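Local atomic coordinates of ferrous iron transport protein B (Escherichia coli, PDB entry 3I8S), a protein that transports ferrous iron into the cell in a GTP-driven uptake system, the part described here being its cytosolic GTP-binding N-terminal domain. Residues G59-T64 with A247-I252; Q107-G112 with A139-P144; S187-M192 with K199-L204. All coordinates share one frame; numbering follows the deposited sequence.

Contact 1. Residues G59-T64 with A247-I252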
# COMPACT_ATOMS: atom_id res chain seq x y z
N GLY A 59 -0.64 -11.46 -3.37
CA GLY A 59 -1.85 -10.64 -3.32
C GLY A 59 -2.35 -10.55 -1.90
O GLY A 59 -2.32 -11.53 -1.16
N THR A 60 -2.84 -9.36 -1.52
CA THR A 60 -3.31 -9.12 -0.18
C THR A 60 -4.32 -7.95 -0.13
O THR A 60 -4.23 -7.03 -0.93
CB THR A 60 -2.12 -8.85 0.82
OG1 THR A 60 -2.62 -8.91 2.16
CG2 THR A 60 -1.41 -7.50 0.58
N TYR A 61 -5.26 -8.04 0.81
CA TYR A 61 -6.25 -7.00 1.06
C TYR A 61 -5.65 -5.87 1.93
O TYR A 61 -6.06 -4.72 1.83
CB TYR A 61 -7.51 -7.58 1.73
CG TYR A 61 -8.45 -6.51 2.20
CD1 TYR A 61 -9.18 -5.75 1.29
CD2 TYR A 61 -8.62 -6.25 3.57
CE1 TYR A 61 -10.03 -4.73 1.73
CE2 TYR A 61 -9.44 -5.23 4.00
CZ TYR A 61 -10.17 -4.51 3.10
OH TYR A 61 -10.97 -3.50 3.59
N SER A 62 -4.67 -6.22 2.77
CA SER A 62 -4.08 -5.30 3.71
C SER A 62 -2.69 -5.75 4.14
O SER A 62 -2.24 -6.82 3.73
CB SER A 62 -4.97 -5.13 4.95
OG SER A 62 -4.78 -6.18 5.88
N LEU A 63 -2.06 -4.94 4.98
CA LEU A 63 -0.78 -5.27 5.59
C LEU A 63 -0.97 -5.65 7.06
O LEU A 63 0.02 -5.81 7.80
CB LEU A 63 0.17 -4.07 5.46
CG LEU A 63 0.55 -3.68 4.02
CD1 LEU A 63 1.59 -2.58 3.99
CD2 LEU A 63 0.98 -4.82 3.17
N THR A 64 -2.22 -5.85 7.47
CA THR A 64 -2.57 -6.03 8.87
C THR A 64 -2.69 -7.49 9.26
O THR A 64 -3.28 -8.28 8.51
CB THR A 64 -3.91 -5.31 9.17
OG1 THR A 64 -3.73 -3.91 8.96
CG2 THR A 64 -4.34 -5.61 10.59
N ALA A 247 -11.95 5.33 10.98
CA ALA A 247 -11.27 6.49 10.36
C ALA A 247 -10.82 6.13 8.93
O ALA A 247 -11.01 6.90 7.99
CB ALA A 247 -10.08 6.96 11.20
N ARG A 248 -10.24 4.94 8.77
CA ARG A 248 -9.77 4.49 7.45
C ARG A 248 -10.89 4.35 6.46
O ARG A 248 -10.84 4.91 5.37
CB ARG A 248 -8.97 3.18 7.56
CG ARG A 248 -7.69 3.39 8.29
CD ARG A 248 -7.02 2.07 8.71
NE ARG A 248 -5.82 2.34 9.47
CZ ARG A 248 -5.12 1.40 10.10
NH1 ARG A 248 -5.52 0.14 10.05
NH2 ARG A 248 -4.03 1.72 10.76
N TYR A 249 -11.96 3.66 6.85
CA TYR A 249 -13.08 3.50 5.95
C TYR A 249 -13.77 4.84 5.63
O TYR A 249 -14.20 5.06 4.49
CB TYR A 249 -14.00 2.42 6.50
CG TYR A 249 -13.37 1.00 6.38
CD1 TYR A 249 -13.13 0.43 5.14
CD2 TYR A 249 -12.98 0.28 7.50
CE1 TYR A 249 -12.57 -0.87 5.01
CE2 TYR A 249 -12.43 -1.02 7.39
CZ TYR A 249 -12.22 -1.59 6.14
OH TYR A 249 -11.64 -2.88 6.02
N GLN A 250 -13.86 5.74 6.61
CA GLN A 250 -14.45 7.07 6.38
C GLN A 250 -13.68 7.79 5.28
O GLN A 250 -14.24 8.41 4.36
CB GLN A 250 -14.40 7.94 7.64
CG GLN A 250 -15.08 9.31 7.43
CD GLN A 250 -14.73 10.36 8.49
OE1 GLN A 250 -15.47 11.32 8.69
NE2 GLN A 250 -13.59 10.20 9.13
N CYS A 251 -12.36 7.74 5.41
CA CYS A 251 -11.47 8.38 4.47
C CYS A 251 -11.69 7.87 3.04
O CYS A 251 -11.86 8.66 2.07
CB CYS A 251 -10.03 8.14 4.91
SG CYS A 251 -8.86 8.78 3.73
N ILE A 252 -11.72 6.55 2.92
CA ILE A 252 -11.91 5.85 1.65
C ILE A 252 -13.24 6.20 1.03
O ILE A 252 -13.35 6.51 -0.13
CB ILE A 252 -11.89 4.29 1.85
CG1 ILE A 252 -10.50 3.78 2.18
CG2 ILE A 252 -12.48 3.57 0.66
CD1 ILE A 252 -9.36 4.51 1.49
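Tyr61 meets Tyr249 through the phenol oxygens at the ends of the two side chains. Tyr61 OH and Tyr249 OH lie 2.6 Å apart, a short hydrogen bond in which either hydroxyl could be the donor. The phenols approach from opposing sides, one from the loop and one from the helix. Each oxygen lies beside the rim of the partner's ring, level with it, and no ring face is used across this pair. Tyr61 OH lies 3.4 Å from both CE1 and CZ of Tyr249. In Tyr61 the ring carbon CG is anti to the backbone N (chi1 171°), which sends the phenol out of the loop toward the helix. With a phenylalanine here, the hydroxyl of Tyr249 would probably lose this partner, and the direct polar tie between loop and helix would go with it.

The loop is braced by its own side chains. Thr60 OG1 donates to Ser62 O at 2.6 Å, in the carbonyl plane. Ser62 OG accepts from Thr64 N at 3.0 Å, an ST turn with a fairly straight N-H...O angle of 162°. The first bond spans Tyr61 and the second follows it. Gly59 belongs to a predicted GTP-binding segment, Asp56 to Gly59, at the place of the G3 motif of G proteins. The Tyr61 side chain also touches Asn11 of the GTP-binding P-loop.

The ring of Tyr103 stacks on Tyr249 and also meets the Tyr61 ring, with nearly parallel planes. The contact thus joins the loop between strand 51-56 and helix 72-83 to helix 240-259 of the helical domain, with helix 98-111 alongside both.

Contact 2. Residues Q107-G112 with A139-P144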
# COMPACT_ATOMS: atom_id res chain seq x y z
N GLN A 107 -2.85 2.03 3.39
CA GLN A 107 -1.81 1.51 4.28
C GLN A 107 -0.42 1.84 3.74
O GLN A 107 0.45 2.25 4.51
CB GLN A 107 -1.95 0.00 4.51
CG GLN A 107 -3.26 -0.40 5.18
CD GLN A 107 -3.07 -1.29 6.43
OE1 GLN A 107 -2.94 -2.53 6.32
NE2 GLN A 107 -3.06 -0.67 7.60
N LEU A 108 -0.21 1.64 2.45
CA LEU A 108 1.08 1.92 1.80
C LEU A 108 1.42 3.39 1.92
O LEU A 108 2.53 3.73 2.27
CB LEU A 108 1.08 1.56 0.32
CG LEU A 108 0.75 0.13 0.01
CD1 LEU A 108 0.66 0.03 -1.47
CD2 LEU A 108 1.83 -0.75 0.61
N LEU A 109 0.43 4.25 1.69
CA LEU A 109 0.64 5.70 1.74
C LEU A 109 0.95 6.18 3.17
O LEU A 109 1.78 7.07 3.37
CB LEU A 109 -0.62 6.39 1.16
CG LEU A 109 -0.85 6.16 -0.33
CD1 LEU A 109 -2.22 6.72 -0.78
CD2 LEU A 109 0.29 6.74 -1.13
N GLU A 110 0.29 5.58 4.14
CA GLU A 110 0.55 5.90 5.54
C GLU A 110 1.97 5.51 6.00
O GLU A 110 2.55 6.17 6.89
CB GLU A 110 -0.47 5.26 6.46
CG GLU A 110 -1.82 5.85 6.38
CD GLU A 110 -2.64 5.50 7.59
OE1 GLU A 110 -2.92 4.29 7.82
OE2 GLU A 110 -2.95 6.43 8.33
N LEU A 111 2.53 4.46 5.40
CA LEU A 111 3.93 4.07 5.65
C LEU A 111 4.90 5.04 4.98
O LEU A 111 6.09 5.12 5.34
CB LEU A 111 4.18 2.64 5.15
CG LEU A 111 3.67 1.59 6.12
CD1 LEU A 111 3.58 0.22 5.41
CD2 LEU A 111 4.59 1.57 7.34
N GLY A 112 4.39 5.77 4.01
CA GLY A 112 5.17 6.80 3.37
C GLY A 112 6.10 6.28 2.29
O GLY A 112 7.01 7.00 1.86
N ALA A 139 -4.81 13.43 -6.57
CA ALA A 139 -4.83 14.55 -5.61
C ALA A 139 -5.09 14.14 -4.16
O ALA A 139 -4.51 14.75 -3.24
CB ALA A 139 -5.86 15.60 -6.04
N ARG A 140 -6.02 13.20 -3.94
CA ARG A 140 -6.42 12.76 -2.59
C ARG A 140 -5.42 11.74 -1.98
O ARG A 140 -5.27 11.68 -0.74
CB ARG A 140 -7.84 12.19 -2.61
CG ARG A 140 -8.90 13.32 -2.69
CD ARG A 140 -10.29 12.84 -3.20
NE ARG A 140 -11.17 13.99 -3.20
CZ ARG A 140 -11.12 15.00 -4.08
NH1 ARG A 140 -10.26 15.01 -5.09
NH2 ARG A 140 -11.95 16.01 -3.94
N LEU A 141 -4.79 10.97 -2.84
CA LEU A 141 -3.77 10.00 -2.46
C LEU A 141 -2.40 10.60 -2.26
O LEU A 141 -1.64 10.11 -1.43
CB LEU A 141 -3.68 8.90 -3.51
CG LEU A 141 -4.96 8.09 -3.70
CD1 LEU A 141 -4.64 6.95 -4.73
CD2 LEU A 141 -5.50 7.56 -2.37
N GLY A 142 -2.09 11.66 -3.01
CA GLY A 142 -0.77 12.23 -3.02
C GLY A 142 0.26 11.45 -3.80
O GLY A 142 1.46 11.57 -3.55
N CYS A 143 -0.20 10.61 -4.72
CA CYS A 143 0.69 9.86 -5.57
C CYS A 143 0.08 9.75 -6.97
O CYS A 143 -1.14 9.93 -7.15
CB CYS A 143 1.00 8.48 -4.98
SG CYS A 143 -0.37 7.31 -5.02
N PRO A 144 0.95 9.50 -8.00
CA PRO A 144 0.49 9.31 -9.36
C PRO A 144 -0.52 8.18 -9.49
O PRO A 144 -0.43 7.13 -8.82
CB PRO A 144 1.77 8.94 -10.11
CG PRO A 144 2.91 9.40 -9.25
CD PRO A 144 2.42 9.38 -7.88
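Leu109 and Leu141 both hold CG anti to the carbonyl carbon, with chi1 of -68° and -62°, and chi2 is extended in each. With these torsions the branched ends of both face one another, and all three residues of the contact, Cys143 included, are buried. The two side chains cross at about a right angle. Leu109 CD1 packs against Leu141 CD2 at 3.7 Å and rests near Leu141 CB as well. The same methyl lies 3.5 Å from Leu141 O, so it covers the carbonyl at the end of helix 134-141. The other branch turns to the chain beyond that helix: Leu109 CD2 meets Cys143 SG at 4.0 Å. The two methyls of Leu109 thus divide the contact, though CD2 also lies near Leu141 O.

Both helices belong to the P-loop G domain, and the contact lies near their C-terminal ends. Helix 98-111 stops in a Schellman motif at Gly112, whose positive phi would jam a side chain against the preceding carbonyl. Gly142 also has positive phi, and it turns the chain out of helix 134-141 toward strand 145-147. Strand 115-120 backs the packing through Val117, which touches both Leu141 and Cys143. Leu141 also touches Ile255 of helix 240-259, and Leu109 reaches Asn169 in a loop.

Contact 3. Residues S187-M192 with K199-L204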
# COMPACT_ATOMS: atom_id res chain seq x y z
N SER A 187 3.63 8.22 21.22
CA SER A 187 4.37 7.78 22.42
C SER A 187 4.98 6.39 22.26
O SER A 187 6.07 6.14 22.74
CB SER A 187 3.51 7.84 23.66
OG SER A 187 3.20 9.18 23.92
N LEU A 188 4.28 5.47 21.60
CA LEU A 188 4.88 4.18 21.32
C LEU A 188 6.03 4.35 20.35
O LEU A 188 7.12 3.83 20.60
CB LEU A 188 3.86 3.17 20.79
CG LEU A 188 2.73 2.81 21.74
CD1 LEU A 188 1.66 1.93 21.04
CD2 LEU A 188 3.23 2.15 23.05
N ALA A 189 5.81 5.13 19.29
CA ALA A 189 6.81 5.38 18.26
C ALA A 189 8.14 5.86 18.87
O ALA A 189 9.20 5.46 18.42
CB ALA A 189 6.31 6.43 17.27
N LYS A 190 8.04 6.74 19.86
CA LYS A 190 9.23 7.34 20.50
C LYS A 190 10.19 6.31 21.10
O LYS A 190 11.41 6.54 21.13
CB LYS A 190 8.82 8.29 21.61
CG LYS A 190 7.95 9.46 21.18
CD LYS A 190 7.64 10.37 22.38
CE LYS A 190 6.24 11.01 22.32
NZ LYS A 190 5.79 11.41 23.73
N VAL A 191 9.61 5.21 21.58
CA VAL A 191 10.32 4.11 22.24
C VAL A 191 10.93 3.07 21.30
O VAL A 191 11.83 2.33 21.68
CB VAL A 191 9.34 3.39 23.20
CG1 VAL A 191 9.87 2.05 23.63
CG2 VAL A 191 9.00 4.29 24.38
N MET A 192 10.43 3.00 20.07
CA MET A 192 10.81 1.96 19.10
C MET A 192 12.26 2.17 18.60
O MET A 192 12.85 3.23 18.84
CB MET A 192 9.86 1.97 17.92
CG MET A 192 8.41 1.71 18.30
SD MET A 192 7.37 1.58 16.82
CE MET A 192 5.73 1.66 17.55
N LYS A 199 7.76 7.89 10.24
CA LYS A 199 6.44 7.59 9.68
C LYS A 199 6.11 6.13 9.99
O LYS A 199 4.96 5.80 10.33
CB LYS A 199 6.42 7.77 8.16
CG LYS A 199 6.21 9.17 7.64
CD LYS A 199 5.28 9.20 6.39
CE LYS A 199 3.78 9.27 6.76
NZ LYS A 199 2.84 9.30 5.59
N GLN A 200 7.11 5.25 9.83
CA GLN A 200 6.86 3.82 9.95
C GLN A 200 6.68 3.44 11.41
O GLN A 200 5.88 2.58 11.73
CB GLN A 200 7.95 3.02 9.27
CG GLN A 200 7.92 3.21 7.78
CD GLN A 200 8.96 2.41 7.04
OE1 GLN A 200 9.66 1.58 7.63
NE2 GLN A 200 9.07 2.64 5.74
N ARG A 201 7.41 4.11 12.28
CA ARG A 201 7.23 3.93 13.71
C ARG A 201 5.81 4.35 14.12
O ARG A 201 5.14 3.66 14.87
CB ARG A 201 8.30 4.71 14.48
CG ARG A 201 9.66 3.91 14.54
CD ARG A 201 10.69 4.56 15.43
NE ARG A 201 11.30 5.72 14.83
CZ ARG A 201 11.19 6.97 15.29
NH1 ARG A 201 10.52 7.24 16.39
NH2 ARG A 201 11.80 7.96 14.66
N ARG A 202 5.34 5.45 13.60
CA ARG A 202 4.00 5.89 13.92
C ARG A 202 2.90 4.95 13.39
O ARG A 202 1.89 4.70 14.05
CB ARG A 202 3.80 7.31 13.42
CG ARG A 202 4.64 8.29 14.22
CD ARG A 202 4.44 9.71 13.72
NE ARG A 202 5.01 10.68 14.65
CZ ARG A 202 5.15 11.98 14.37
NH1 ARG A 202 4.81 12.45 13.19
NH2 ARG A 202 5.64 12.80 15.28
N TRP A 203 3.11 4.44 12.20
CA TRP A 203 2.20 3.46 11.58
C TRP A 203 2.20 2.19 12.45
O TRP A 203 1.15 1.65 12.73
CB TRP A 203 2.69 3.13 10.19
CG TRP A 203 1.79 2.21 9.45
CD1 TRP A 203 0.66 2.54 8.75
CD2 TRP A 203 1.94 0.79 9.33
NE1 TRP A 203 0.09 1.40 8.20
CE2 TRP A 203 0.86 0.32 8.52
CE3 TRP A 203 2.86 -0.15 9.82
CZ2 TRP A 203 0.70 -1.03 8.20
CZ3 TRP A 203 2.68 -1.49 9.50
CH2 TRP A 203 1.62 -1.91 8.69
N LEU A 204 3.37 1.73 12.81
CA LEU A 204 3.49 0.57 13.70
C LEU A 204 2.74 0.79 15.03
O LEU A 204 2.08 -0.12 15.52
CB LEU A 204 4.94 0.22 13.94
CG LEU A 204 5.70 -0.44 12.80
CD1 LEU A 204 7.19 -0.46 13.15
CD2 LEU A 204 5.18 -1.85 12.42
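The polar link is one hydrogen bond from Arg201 to the backbone of Ala189. Arg201 NH1 donates to Ala189 O at 3.0 Å, with an N-H...O angle of 161°. The acceptor lies in the guanidinium plane, but the donor stands well above the carbonyl plane. Met192 N reaches the same oxygen from the opposite face, so Ala189 O is gripped by two donors. The Arg201 chain bends at chi3 (-75°), which turns its end back to this carbonyl. Its NE is used as well, on Ile196 O. Arg202 forms a salt bridge through NE with Asp186.

Apolar packing accompanies the bond. Ala189 CB sits 3.8 Å from Arg201 CB and also touches Arg202 CG. Such a small side chain lets the backbones come close, with the CA atoms of Ala189 and Arg201 4.8 Å apart. Met192 lies along Arg201, its CB 3.7 Å from Arg201 CD. Its extended chain carries CE past Arg201 O, at 3.4 Å, to Leu204 CB at 4.0 Å.

Helices 179-191 and 198-210 are consecutive in the FeoB cytosolic helical domain. The N-to-C directions of their pieces 187-191 and 199-204 differ by 125°, with axes 8.0 Å apart at closest approach. A carbonyl in the last turn of one helix thus takes a donor from the next, and this bond, with that to Ile196 O, probably fixes how the guanidinium is turned.

Contacts 2 and 3 are both nested inside the chain loop closed by contact 1. Contacts 1 and 2 have centres 12 Å apart and are tied by Gln107 of contact 2, whose OE1 probably accepts hydrogen bonds from Leu63 N (2.9 Å) and Thr64 OG1 (3.1 Å). Contacts 2 and 3 are 18 Å apart between centres. They meet where Leu111 CD2 packs 3.4 Å from Trp203 CD2. Trp203 also links contacts 1 and 3, since its CZ2 lies 4.1 Å from Leu63 CB. Contact 1 includes Gly59, predicted to bind GTP, and the Tyr61 side chain is about 4 Å from that of Asn11, a GTP-binding residue. Contacts 2 and 3 lie away from the nucleotide site.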